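Local coordinates for amino acid adenylation domain-containing protein (Bacillus stratosphericus LAMA 585, PDB 6ULY) that probably activates a branched-chain keto acid as its acyl adenylate, serving as the keto acid-selecting adenylation domain of a nonribosomal depsipeptide synthetase, at residues D213-M219 and A265-P271; Q252-W256 and F275-Y281; I310-H315 and I346-E351; N30-I35 and G238-A244. All blocks are in the same frame, centred on the assembly; numbering follows the deposited sequence.

Contacts 1 and 4 belong to one mixed sheet: strands 214-217 and 240-243 are neighbours in it, and Met219 O accepts from Arg243 NH2 at 2.7 Å. Contact 1 reaches contact 2 through Thr268 OG1, 3.1 Å from Trp256 NE1; strand 267-270 lies between helices 255-262 and 272-279 in the chain. Contact 2 in turn leans on contact 3, where the rings of Phe275 and Phe313 meet edge-to-face. Contacts 3 and 4 are the distant pair, about 15 Å apart at their nearest atoms. Contact 1 comes closest to the bound keto acyl adenylate, about 5 Å from the Trp269 side chain; the side chains of Phe275 and Ile310 are each about 10 Å from this bound adenylate, and that of Arg243 about 12 Å from it.

Contact 1 of 4, residues D213-M219 and A265-P271; sequences DVSLDWM and ATKTWAP
With CG of Trp269 tucked between its backbone N and carbonyl carbon (chi1 83°), and CG of Asp217 anti to its own N (chi1 -164°), indole and carboxylate are brought together across two parallel strands. Trp269 NE1 donates to Asp217 OD1 at 2.9 Å; the oxygen sits in the indole plane, while the donor comes from above the carboxylate plane. Asp217 OD2 takes the backbone N of Met219 at 2.7 Å, an Asx turn that limits how far the carboxylate can rotate. Met219, bent at chi2 and chi3, lays CG over the six-membered ring of Trp269, 4.0 Å from its centroid, and carries SD on to 3.5 Å from Pro271 CD. At the other end, Val214 O accepts from both Thr266 N and Lys267 N, and Thr266 OG1 receives Val214 N at 2.8 Å. Thr268 OG1 donates to Leu216 O, and a water joins Trp218 N to Trp269 O where the strands part. Strands 240-243 and 297-301 continue the sheet beyond this pair; helix 224-237 packs on Ser215, Asp217, Lys267 and Trp269, and helix 255-262 on Leu216, Trp218 and Ala270.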
# COMPACT_ATOMS: atom_id res chain seq x y z
N ASP A 213 -11.84 28.55 -28.16
CA ASP A 213 -10.57 27.87 -27.91
C ASP A 213 -10.33 26.80 -28.97
O ASP A 213 -11.26 26.20 -29.51
CB ASP A 213 -10.57 27.24 -26.51
CG ASP A 213 -10.62 28.27 -25.39
OD1 ASP A 213 -10.25 29.43 -25.63
OD2 ASP A 213 -11.03 27.90 -24.27
N VAL A 214 -9.05 26.55 -29.25
CA VAL A 214 -8.62 25.40 -30.04
C VAL A 214 -7.73 24.55 -29.14
O VAL A 214 -6.67 25.00 -28.70
CB VAL A 214 -7.87 25.82 -31.32
CG1 VAL A 214 -7.44 24.60 -32.10
CG2 VAL A 214 -8.76 26.73 -32.18
N SER A 215 -8.18 23.33 -28.86
CA SER A 215 -7.55 22.49 -27.85
C SER A 215 -6.71 21.39 -28.50
O SER A 215 -7.14 20.75 -29.46
CB SER A 215 -8.59 21.85 -26.94
OG SER A 215 -7.97 21.14 -25.89
N LEU A 216 -5.51 21.19 -27.96
CA LEU A 216 -4.63 20.10 -28.38
C LEU A 216 -4.24 19.28 -27.15
O LEU A 216 -3.72 19.83 -26.17
CB LEU A 216 -3.37 20.65 -29.06
CG LEU A 216 -2.31 19.60 -29.42
CD1 LEU A 216 -2.85 18.57 -30.40
CD2 LEU A 216 -1.08 20.29 -29.97
N ASP A 217 -4.49 17.98 -27.21
CA ASP A 217 -4.16 17.08 -26.11
C ASP A 217 -3.66 15.76 -26.67
O ASP A 217 -4.36 15.10 -27.44
CB ASP A 217 -5.38 16.84 -25.20
CG ASP A 217 -4.99 16.25 -23.86
OD1 ASP A 217 -5.85 16.24 -22.94
OD2 ASP A 217 -3.83 15.82 -23.70
N TRP A 218 -2.44 15.38 -26.28
CA TRP A 218 -1.91 14.05 -26.55
C TRP A 218 -1.84 13.18 -25.30
O TRP A 218 -1.53 11.98 -25.41
CB TRP A 218 -0.52 14.14 -27.19
CG TRP A 218 0.45 14.99 -26.42
CD1 TRP A 218 0.80 16.28 -26.69
CD2 TRP A 218 1.21 14.60 -25.27
NE1 TRP A 218 1.72 16.72 -25.77
CE2 TRP A 218 1.99 15.71 -24.89
CE3 TRP A 218 1.30 13.42 -24.52
CZ2 TRP A 218 2.84 15.67 -23.79
CZ3 TRP A 218 2.14 13.39 -23.43
CH2 TRP A 218 2.91 14.51 -23.08
N MET A 219 -2.12 13.73 -24.13
CA MET A 219 -2.09 12.94 -22.91
C MET A 219 -3.22 11.90 -22.93
O MET A 219 -4.26 12.12 -23.55
CB MET A 219 -2.22 13.84 -21.69
CG MET A 219 -0.92 14.52 -21.30
SD MET A 219 0.28 13.34 -20.65
CE MET A 219 -0.47 12.91 -19.07
N ALA A 265 -3.34 25.83 -32.18
CA ALA A 265 -3.92 25.53 -30.88
C ALA A 265 -3.78 26.73 -29.95
O ALA A 265 -2.75 27.41 -29.93
CB ALA A 265 -3.24 24.31 -30.26
N THR A 266 -4.84 27.00 -29.19
CA THR A 266 -4.82 28.05 -28.19
C THR A 266 -4.57 27.52 -26.78
O THR A 266 -4.17 28.30 -25.90
CB THR A 266 -6.14 28.83 -28.20
OG1 THR A 266 -7.20 28.01 -27.69
CG2 THR A 266 -6.48 29.27 -29.63
N LYS A 267 -4.76 26.23 -26.55
CA LYS A 267 -4.52 25.66 -25.23
C LYS A 267 -4.08 24.21 -25.37
O LYS A 267 -4.44 23.53 -26.33
CB LYS A 267 -5.76 25.74 -24.33
CG LYS A 267 -6.93 24.90 -24.80
CD LYS A 267 -8.14 25.05 -23.89
CE LYS A 267 -9.23 24.06 -24.27
NZ LYS A 267 -10.42 24.15 -23.40
N THR A 268 -3.30 23.76 -24.39
CA THR A 268 -2.78 22.40 -24.34
C THR A 268 -2.27 22.17 -22.93
O THR A 268 -2.27 23.08 -22.10
CB THR A 268 -1.68 22.18 -25.39
OG1 THR A 268 -1.37 20.79 -25.49
CG2 THR A 268 -0.42 22.95 -25.02
N TRP A 269 -1.85 20.94 -22.64
CA TRP A 269 -1.30 20.64 -21.33
C TRP A 269 -0.40 19.41 -21.40
O TRP A 269 -0.43 18.64 -22.36
CB TRP A 269 -2.40 20.41 -20.29
CG TRP A 269 -2.96 19.02 -20.30
CD1 TRP A 269 -3.83 18.49 -21.20
CD2 TRP A 269 -2.71 18.00 -19.33
NE1 TRP A 269 -4.13 17.19 -20.87
CE2 TRP A 269 -3.45 16.87 -19.72
CE3 TRP A 269 -1.92 17.93 -18.17
CZ2 TRP A 269 -3.43 15.68 -18.99
CZ3 TRP A 269 -1.91 16.75 -17.46
CH2 TRP A 269 -2.65 15.64 -17.87
N ALA A 270 0.39 19.24 -20.34
CA ALA A 270 1.23 18.07 -20.16
C ALA A 270 1.83 18.13 -18.75
O ALA A 270 1.90 19.22 -18.16
CB ALA A 270 2.35 18.01 -21.21
N PRO A 271 2.25 17.00 -18.20
CA PRO A 271 3.06 17.03 -16.98
C PRO A 271 4.41 17.66 -17.26
O PRO A 271 4.83 17.85 -18.40
CB PRO A 271 3.18 15.56 -16.58
CG PRO A 271 2.06 14.86 -17.29
CD PRO A 271 1.87 15.62 -18.57
O HOH W 1 -1.29 17.16 -24.33

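Contact 2 of 4, residues Q252-W256 and F275-Y281; sequences QPLRW and FAMINDY. With SO4 (sulfate ion), chain N; SO4 (sulfate ion), chain O.
Pro253 pushes its ring into a notch formed by Met277, Ile278 and Tyr281. Its CG lies 3.5 Å from Met277 CE and its CD 3.4 Å from Tyr281 OH, the pyrrolidine crossing the tyrosine at about a right angle. Leu254 reaches the same tyrosine nearer its root, with CD2 3.9 Å from Tyr281 CB. Deeper in, Trp256 has CG anti to its backbone N (chi1 -157°), which sends the indole toward helix 272-279. There its edge meets two partners: CE3 touches Ile278 CG1 at 3.8 Å, and CH2 points onto the face of Phe275 in a T-shaped pair, ring centroids 5.3 Å apart and planes at 77°.

A type I turn from Gln252 to Arg255 sets Pro253 and Leu254 at its corner, just ahead of helix 255-262. Further out, Trp256 NE1 is bonded to Thr268 OG1 and Trp218 meets the indole edge-to-face, while Phe313 of helix 307-317 meets Phe275 in the same manner. Both Trp256 and Phe275 rest on Ala270, in the strand that joins their two helices.

The Arg255 guanidinium takes no part: Gln252 CG sits over it, Asp248 O accepts from NH1, and two sulfates, probably from the crystallisation liquor, are bonded at its edge, the closer with O1 2.7 Å from NH1. Across the two segments themselves no hydrogen bond forms, which implies that hydrophobic burial and ring packing join the turn and first residues of helix 255-262 to helix 272-279 and Tyr281 just after it.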
# COMPACT_ATOMS: atom_id res chain seq x y z
N GLN A 252 8.35 11.22 -30.70
CA GLN A 252 8.93 12.43 -31.30
C GLN A 252 8.34 13.64 -30.59
O GLN A 252 7.37 14.25 -31.07
CB GLN A 252 8.66 12.49 -32.81
CG GLN A 252 9.02 11.22 -33.58
CD GLN A 252 10.51 11.02 -33.73
OE1 GLN A 252 11.28 11.99 -33.75
NE2 GLN A 252 10.93 9.77 -33.85
N PRO A 253 8.90 14.03 -29.45
CA PRO A 253 8.31 15.14 -28.68
C PRO A 253 8.09 16.41 -29.49
O PRO A 253 7.13 17.14 -29.22
CB PRO A 253 9.33 15.36 -27.55
CG PRO A 253 9.97 14.02 -27.37
CD PRO A 253 10.04 13.41 -28.74
N LEU A 254 8.95 16.69 -30.47
CA LEU A 254 8.78 17.91 -31.26
C LEU A 254 7.47 17.93 -32.04
O LEU A 254 7.06 18.99 -32.51
CB LEU A 254 9.95 18.10 -32.21
CG LEU A 254 11.27 18.52 -31.57
CD1 LEU A 254 12.35 18.70 -32.63
CD2 LEU A 254 11.12 19.80 -30.75
N ARG A 255 6.80 16.78 -32.18
CA ARG A 255 5.47 16.77 -32.77
C ARG A 255 4.52 17.68 -32.02
O ARG A 255 3.60 18.25 -32.62
CB ARG A 255 4.93 15.35 -32.81
CG ARG A 255 5.51 14.54 -33.92
CD ARG A 255 5.13 13.08 -33.82
NE ARG A 255 5.73 12.33 -34.92
CZ ARG A 255 5.85 11.01 -34.96
NH1 ARG A 255 5.41 10.27 -33.96
NH2 ARG A 255 6.41 10.44 -36.02
N TRP A 256 4.69 17.82 -30.70
CA TRP A 256 3.90 18.78 -29.95
C TRP A 256 3.95 20.15 -30.62
O TRP A 256 2.92 20.79 -30.85
CB TRP A 256 4.41 18.87 -28.51
CG TRP A 256 3.42 19.37 -27.50
CD1 TRP A 256 2.08 19.59 -27.69
CD2 TRP A 256 3.69 19.70 -26.13
NE1 TRP A 256 1.51 20.05 -26.53
CE2 TRP A 256 2.47 20.12 -25.55
CE3 TRP A 256 4.84 19.69 -25.34
CZ2 TRP A 256 2.38 20.52 -24.22
CZ3 TRP A 256 4.75 20.09 -24.02
CH2 TRP A 256 3.52 20.50 -23.47
N PHE A 275 7.55 19.09 -20.85
CA PHE A 275 8.27 20.34 -21.05
C PHE A 275 9.77 20.10 -21.02
O PHE A 275 10.52 20.68 -21.83
CB PHE A 275 7.87 21.35 -19.99
CG PHE A 275 6.42 21.76 -20.05
CD1 PHE A 275 5.43 20.96 -19.51
CD2 PHE A 275 6.05 22.96 -20.65
CE1 PHE A 275 4.10 21.33 -19.57
CE2 PHE A 275 4.72 23.34 -20.71
CZ PHE A 275 3.75 22.53 -20.17
N ALA A 276 10.24 19.25 -20.11
CA ALA A 276 11.66 18.94 -20.06
C ALA A 276 12.10 18.17 -21.29
O ALA A 276 13.21 18.37 -21.79
CB ALA A 276 11.97 18.15 -18.79
N MET A 277 11.24 17.28 -21.81
CA MET A 277 11.59 16.54 -23.02
C MET A 277 11.80 17.50 -24.19
O MET A 277 12.76 17.35 -24.95
CB MET A 277 10.49 15.52 -23.35
CG MET A 277 10.46 14.32 -22.43
SD MET A 277 9.16 13.13 -22.87
CE MET A 277 9.89 12.33 -24.29
N ILE A 278 10.92 18.49 -24.34
CA ILE A 278 11.07 19.47 -25.41
C ILE A 278 12.37 20.25 -25.23
O ILE A 278 13.10 20.51 -26.20
CB ILE A 278 9.85 20.41 -25.45
CG1 ILE A 278 8.59 19.63 -25.82
CG2 ILE A 278 10.08 21.54 -26.45
CD1 ILE A 278 8.50 19.26 -27.29
N ASN A 279 12.70 20.62 -23.99
CA ASN A 279 13.94 21.35 -23.74
C ASN A 279 15.16 20.55 -24.16
O ASN A 279 16.20 21.13 -24.48
CB ASN A 279 14.04 21.73 -22.26
CG ASN A 279 13.01 22.76 -21.85
OD1 ASN A 279 12.42 23.43 -22.70
ND2 ASN A 279 12.78 22.89 -20.55
N ASP A 280 15.07 19.22 -24.17
CA ASP A 280 16.19 18.39 -24.60
C ASP A 280 16.48 18.53 -26.08
O ASP A 280 17.50 18.02 -26.55
CB ASP A 280 15.93 16.92 -24.27
CG ASP A 280 15.92 16.64 -22.77
OD1 ASP A 280 16.56 17.40 -22.01
OD2 ASP A 280 15.27 15.65 -22.37
N TYR A 281 15.60 19.20 -26.84
CA TYR A 281 15.73 19.33 -28.28
C TYR A 281 16.07 20.76 -28.70
O TYR A 281 15.63 21.22 -29.76
CB TYR A 281 14.44 18.89 -28.98
CG TYR A 281 14.19 17.40 -28.96
CD1 TYR A 281 14.50 16.61 -30.05
CD2 TYR A 281 13.61 16.79 -27.85
CE1 TYR A 281 14.27 15.24 -30.04
CE2 TYR A 281 13.37 15.43 -27.83
CZ TYR A 281 13.70 14.66 -28.93
OH TYR A 281 13.46 13.31 -28.91
S SO4 N . 6.93 6.99 -35.04
O1 SO4 N . 6.27 7.69 -33.97
O2 SO4 N . 7.00 5.59 -34.72
O3 SO4 N . 6.18 7.17 -36.25
O4 SO4 N . 8.25 7.52 -35.21
S SO4 O . 5.04 11.56 -39.45
O1 SO4 O . 4.28 12.19 -38.42
O2 SO4 O . 6.42 11.50 -39.06
O3 SO4 O . 4.55 10.23 -39.67
O4 SO4 O . 4.92 12.31 -40.66

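Contact 3 of 4, residues I310-H315 and I346-E351; sequences IHRFLH and IERGDE. With SO4 (sulfate ion), chain E; SO4 (sulfate ion), chain L.
Arg348 runs along Leu314 before its charged end turns outward. Its CB lies 3.8 Å from Leu314 CB, and a chi1 of -173°, with CG anti to the backbone N, places Arg348 CG 3.7 Å from that same Leu314 CB. Bends at chi2 and chi3 then carry CD past Leu314 O, and NE reaches that carbonyl through a water, which accepts from NE at 2.7 Å and donates to Leu314 O at 2.6 Å. At the tip NH1 gives a hydrogen bond of 2.7 Å to O3 of one sulfate, and NH1 and NH2 both bond weakly to O2 of a second; both ions are probably from the crystallisation liquor. The segment 346-351 belongs to the loop between strands 338-342 and 355-359, and makes a type I turn from Glu347 to Asp350 beside helix 307-317. From that turn Arg348 O faces the edge of the His311 ring, in its plane. Glu351 approaches the same ring from over one face, its CG 3.6 Å from the centroid in a CH-pi contact. On the buried side, Ile310 CD1 meets Ile346 CD1 at 3.5 Å, and Leu314 CD1 touches Ile346 CG2 nearby.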
# COMPACT_ATOMS: atom_id res chain seq x y z
N ILE A 310 10.20 25.25 -16.85
CA ILE A 310 9.23 26.09 -17.56
C ILE A 310 9.91 27.34 -18.11
O ILE A 310 9.58 27.80 -19.21
CB ILE A 310 8.05 26.44 -16.64
CG1 ILE A 310 8.53 27.17 -15.38
CG2 ILE A 310 7.27 25.19 -16.27
CD1 ILE A 310 7.42 27.44 -14.37
N HIS A 311 10.86 27.91 -17.36
CA HIS A 311 11.54 29.11 -17.84
C HIS A 311 12.35 28.81 -19.09
O HIS A 311 12.31 29.56 -20.07
CB HIS A 311 12.44 29.68 -16.74
CG HIS A 311 13.14 30.94 -17.14
ND1 HIS A 311 14.50 31.01 -17.33
CD2 HIS A 311 12.66 32.18 -17.40
CE1 HIS A 311 14.83 32.24 -17.68
NE2 HIS A 311 13.73 32.97 -17.73
N ARG A 312 13.10 27.70 -19.08
CA ARG A 312 13.85 27.31 -20.27
C ARG A 312 12.90 27.01 -21.43
O ARG A 312 13.18 27.35 -22.58
CB ARG A 312 14.72 26.10 -19.96
CG ARG A 312 15.65 25.68 -21.10
CD ARG A 312 16.78 26.68 -21.28
NE ARG A 312 17.38 26.60 -22.61
CZ ARG A 312 18.32 27.42 -23.06
NH1 ARG A 312 18.77 28.40 -22.29
NH2 ARG A 312 18.80 27.27 -24.29
N PHE A 313 11.77 26.37 -21.13
CA PHE A 313 10.77 26.08 -22.15
C PHE A 313 10.28 27.36 -22.82
O PHE A 313 10.17 27.44 -24.04
CB PHE A 313 9.62 25.31 -21.52
CG PHE A 313 8.62 24.77 -22.49
CD1 PHE A 313 7.54 25.54 -22.90
CD2 PHE A 313 8.72 23.47 -22.96
CE1 PHE A 313 6.61 25.04 -23.77
CE2 PHE A 313 7.79 22.96 -23.83
CZ PHE A 313 6.73 23.75 -24.24
N LEU A 314 9.97 28.38 -22.01
CA LEU A 314 9.50 29.65 -22.56
C LEU A 314 10.60 30.36 -23.33
O LEU A 314 10.34 31.02 -24.34
CB LEU A 314 8.96 30.53 -21.45
CG LEU A 314 7.75 29.99 -20.67
CD1 LEU A 314 7.53 30.79 -19.39
CD2 LEU A 314 6.50 30.00 -21.54
N HIS A 315 11.84 30.26 -22.85
CA HIS A 315 12.96 30.91 -23.52
C HIS A 315 13.25 30.25 -24.86
O HIS A 315 13.40 30.93 -25.88
CB HIS A 315 14.20 30.85 -22.61
CG HIS A 315 15.38 31.59 -23.14
ND1 HIS A 315 16.44 30.96 -23.75
CD2 HIS A 315 15.69 32.91 -23.14
CE1 HIS A 315 17.34 31.86 -24.11
NE2 HIS A 315 16.91 33.05 -23.75
N ILE A 346 3.23 32.76 -14.04
CA ILE A 346 4.52 32.40 -14.63
C ILE A 346 4.79 33.32 -15.82
O ILE A 346 3.94 33.51 -16.69
CB ILE A 346 4.53 30.92 -15.05
CG1 ILE A 346 4.43 30.01 -13.82
CG2 ILE A 346 5.78 30.61 -15.87
CD1 ILE A 346 5.63 30.10 -12.87
N GLU A 347 6.00 33.89 -15.85
CA GLU A 347 6.38 34.85 -16.88
C GLU A 347 7.81 34.58 -17.33
O GLU A 347 8.71 34.45 -16.49
CB GLU A 347 6.26 36.28 -16.36
CG GLU A 347 4.83 36.71 -16.06
CD GLU A 347 4.77 38.00 -15.27
OE1 GLU A 347 5.83 38.44 -14.76
OE2 GLU A 347 3.67 38.58 -15.15
N ARG A 348 8.01 34.50 -18.65
CA ARG A 348 9.35 34.28 -19.17
C ARG A 348 10.32 35.35 -18.67
O ARG A 348 11.44 35.04 -18.24
CB ARG A 348 9.33 34.26 -20.70
CG ARG A 348 10.66 33.87 -21.34
CD ARG A 348 10.95 34.65 -22.63
NE ARG A 348 9.84 34.58 -23.58
CZ ARG A 348 9.11 35.61 -23.99
NH1 ARG A 348 9.35 36.84 -23.55
NH2 ARG A 348 8.12 35.41 -24.85
N GLY A 349 9.90 36.61 -18.73
CA GLY A 349 10.75 37.72 -18.35
C GLY A 349 10.94 37.93 -16.86
O GLY A 349 11.69 38.83 -16.47
N ASP A 350 10.29 37.13 -16.01
CA ASP A 350 10.40 37.27 -14.56
C ASP A 350 10.48 35.86 -13.96
O ASP A 350 9.46 35.23 -13.69
CB ASP A 350 9.23 38.05 -13.99
CG ASP A 350 9.50 38.57 -12.58
OD1 ASP A 350 9.16 39.73 -12.29
OD2 ASP A 350 10.08 37.81 -11.78
N GLU A 351 11.71 35.38 -13.75
CA GLU A 351 11.90 34.05 -13.19
C GLU A 351 11.33 33.93 -11.78
O GLU A 351 11.04 32.81 -11.33
CB GLU A 351 13.39 33.69 -13.17
CG GLU A 351 14.09 33.86 -14.50
CD GLU A 351 15.50 33.31 -14.50
OE1 GLU A 351 15.88 32.65 -13.50
OE2 GLU A 351 16.23 33.53 -15.49
S SO4 E . 6.11 38.42 -24.98
O1 SO4 E . 5.53 39.49 -24.22
O2 SO4 E . 6.57 37.40 -24.08
O3 SO4 E . 5.13 37.87 -25.87
O4 SO4 E . 7.22 38.92 -25.73
S SO4 L . 12.28 38.99 -21.79
O1 SO4 L . 11.95 40.12 -21.00
O2 SO4 L . 12.95 38.04 -20.99
O3 SO4 L . 11.10 38.43 -22.35
O4 SO4 L . 13.15 39.38 -22.84
O HOH W 2 8.23 32.61 -24.51

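Contact 4 of 4, residues N30-I35 and G238-A244; sequences NGLTYI and GCEQIRA
Asn30 and Glu240 open the pairing of these two strands with side-chain bonds to backbone. Asn30 ND2 donates to Gly238 O at 2.9 Å, the carbonyl oxygen lying in the plane of the amide. Glu240, its chain bent at chi2, brings OE2 to within 2.7 Å of Gly31 N, which meets the carboxylate from above its plane. As modelled, the acceptors Glu240 OE1 and Asn30 OD1 lie 2.7 Å apart, so the placement of one of these groups is doubtful.

Beyond that point the backbone takes over in an unbroken parallel ladder. Gly31 O accepts from Gln241 N, Gln241 O from Thr33 N at 3.1 Å, Thr33 O from Arg243 N at 2.8 Å, and Arg243 O from Ile35 N at 2.9 Å.

The polar ends on the side of Leu32, Tyr34, Gln241 and Arg243 find partners outside the pair: Gln241 holds Tyr46 OH with NE2 and His231 ND1 with OE1, Tyr34 OH is bonded to Gln44, and Arg243 NH2 to Met219 O. Leu32 CD2 lies 3.4 Å from Gln241 CD. On the face that carries Thr33 and Ile242, Ile242 CG2 lies 3.6 Å from Ile35 CG1.

Strand 240-243 enters the sheet by a beta-alpha-beta crossover from strand 214-217 through helix 224-237, which Gly238, with positive phi, closes in a Schellman motif. Strand 31-35 pairs parallel with it and antiparallel with the outermost strand 41-45, adding an N-terminal part of the chain to the edge region of this mixed sheet in an ANL-superfamily adenylation domain.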
# COMPACT_ATOMS: atom_id res chain seq x y z
N ASN A 30 -18.37 22.90 -34.26
CA ASN A 30 -17.07 22.44 -33.82
C ASN A 30 -17.12 20.94 -33.54
O ASN A 30 -18.17 20.30 -33.61
CB ASN A 30 -16.62 23.22 -32.59
CG ASN A 30 -16.44 24.69 -32.89
OD1 ASN A 30 -16.16 25.07 -34.02
ND2 ASN A 30 -16.59 25.52 -31.86
N GLY A 31 -15.96 20.38 -33.22
CA GLY A 31 -15.87 18.98 -32.85
C GLY A 31 -14.45 18.52 -32.63
O GLY A 31 -13.59 19.31 -32.24
N LEU A 32 -14.20 17.25 -32.90
CA LEU A 32 -12.92 16.62 -32.64
C LEU A 32 -12.15 16.39 -33.94
O LEU A 32 -12.74 16.16 -35.00
CB LEU A 32 -13.11 15.29 -31.92
CG LEU A 32 -13.78 15.37 -30.54
CD1 LEU A 32 -15.06 14.55 -30.51
CD2 LEU A 32 -12.80 14.90 -29.46
N THR A 33 -10.83 16.47 -33.84
CA THR A 33 -9.94 16.09 -34.93
C THR A 33 -8.85 15.19 -34.36
O THR A 33 -8.10 15.60 -33.47
CB THR A 33 -9.32 17.32 -35.60
OG1 THR A 33 -10.25 18.41 -35.57
CG2 THR A 33 -8.97 17.01 -37.04
N TYR A 34 -8.78 13.96 -34.88
CA TYR A 34 -7.82 12.97 -34.44
C TYR A 34 -6.64 12.94 -35.40
O TYR A 34 -6.82 12.70 -36.60
CB TYR A 34 -8.48 11.60 -34.35
CG TYR A 34 -9.72 11.59 -33.50
CD1 TYR A 34 -9.65 11.42 -32.12
CD2 TYR A 34 -10.98 11.77 -34.07
CE1 TYR A 34 -10.78 11.42 -31.34
CE2 TYR A 34 -12.12 11.78 -33.30
CZ TYR A 34 -12.01 11.60 -31.93
OH TYR A 34 -13.14 11.59 -31.14
N ILE A 35 -5.44 13.18 -34.88
CA ILE A 35 -4.24 13.18 -35.71
C ILE A 35 -3.82 11.75 -36.00
O ILE A 35 -3.79 10.90 -35.10
CB ILE A 35 -3.11 13.96 -35.02
CG1 ILE A 35 -3.57 15.39 -34.73
CG2 ILE A 35 -1.84 13.94 -35.89
CD1 ILE A 35 -2.47 16.32 -34.23
N GLY A 238 -17.98 23.50 -26.00
CA GLY A 238 -18.24 23.29 -27.41
C GLY A 238 -17.13 23.75 -28.33
O GLY A 238 -17.38 23.95 -29.53
N CYS A 239 -15.92 23.92 -27.82
CA CYS A 239 -14.80 24.41 -28.61
C CYS A 239 -14.18 23.28 -29.43
O CYS A 239 -14.50 22.10 -29.27
CB CYS A 239 -13.75 25.07 -27.71
SG CYS A 239 -12.59 23.93 -26.90
N GLU A 240 -13.27 23.67 -30.32
CA GLU A 240 -12.58 22.71 -31.17
C GLU A 240 -11.45 22.05 -30.38
O GLU A 240 -10.66 22.74 -29.72
CB GLU A 240 -12.01 23.41 -32.40
CG GLU A 240 -11.99 22.55 -33.65
CD GLU A 240 -13.36 22.39 -34.26
OE1 GLU A 240 -14.06 23.41 -34.41
OE2 GLU A 240 -13.75 21.24 -34.57
N GLN A 241 -11.37 20.72 -30.45
CA GLN A 241 -10.33 19.99 -29.73
C GLN A 241 -9.68 18.98 -30.66
O GLN A 241 -10.36 18.25 -31.38
CB GLN A 241 -10.90 19.30 -28.48
CG GLN A 241 -11.99 18.26 -28.74
CD GLN A 241 -12.49 17.59 -27.46
OE1 GLN A 241 -11.77 16.81 -26.83
NE2 GLN A 241 -13.72 17.90 -27.06
N ILE A 242 -8.35 18.94 -30.63
CA ILE A 242 -7.55 18.03 -31.44
C ILE A 242 -6.91 17.00 -30.52
O ILE A 242 -6.26 17.35 -29.53
CB ILE A 242 -6.48 18.79 -32.25
CG1 ILE A 242 -7.14 19.66 -33.32
CG2 ILE A 242 -5.50 17.82 -32.90
CD1 ILE A 242 -7.20 21.13 -32.97
N ARG A 243 -7.10 15.73 -30.86
CA ARG A 243 -6.57 14.61 -30.09
C ARG A 243 -5.42 13.97 -30.85
O ARG A 243 -5.55 13.67 -32.04
CB ARG A 243 -7.66 13.58 -29.80
CG ARG A 243 -8.62 13.97 -28.68
CD ARG A 243 -7.94 14.03 -27.31
NE ARG A 243 -7.00 12.93 -27.10
CZ ARG A 243 -6.33 12.71 -25.98
NH1 ARG A 243 -6.47 13.52 -24.94
NH2 ARG A 243 -5.50 11.68 -25.90
N ALA A 244 -4.30 13.77 -30.16
CA ALA A 244 -3.16 13.02 -30.69
C ALA A 244 -2.90 11.81 -29.80
O ALA A 244 -3.30 11.77 -28.63
CB ALA A 244 -1.91 13.90 -30.77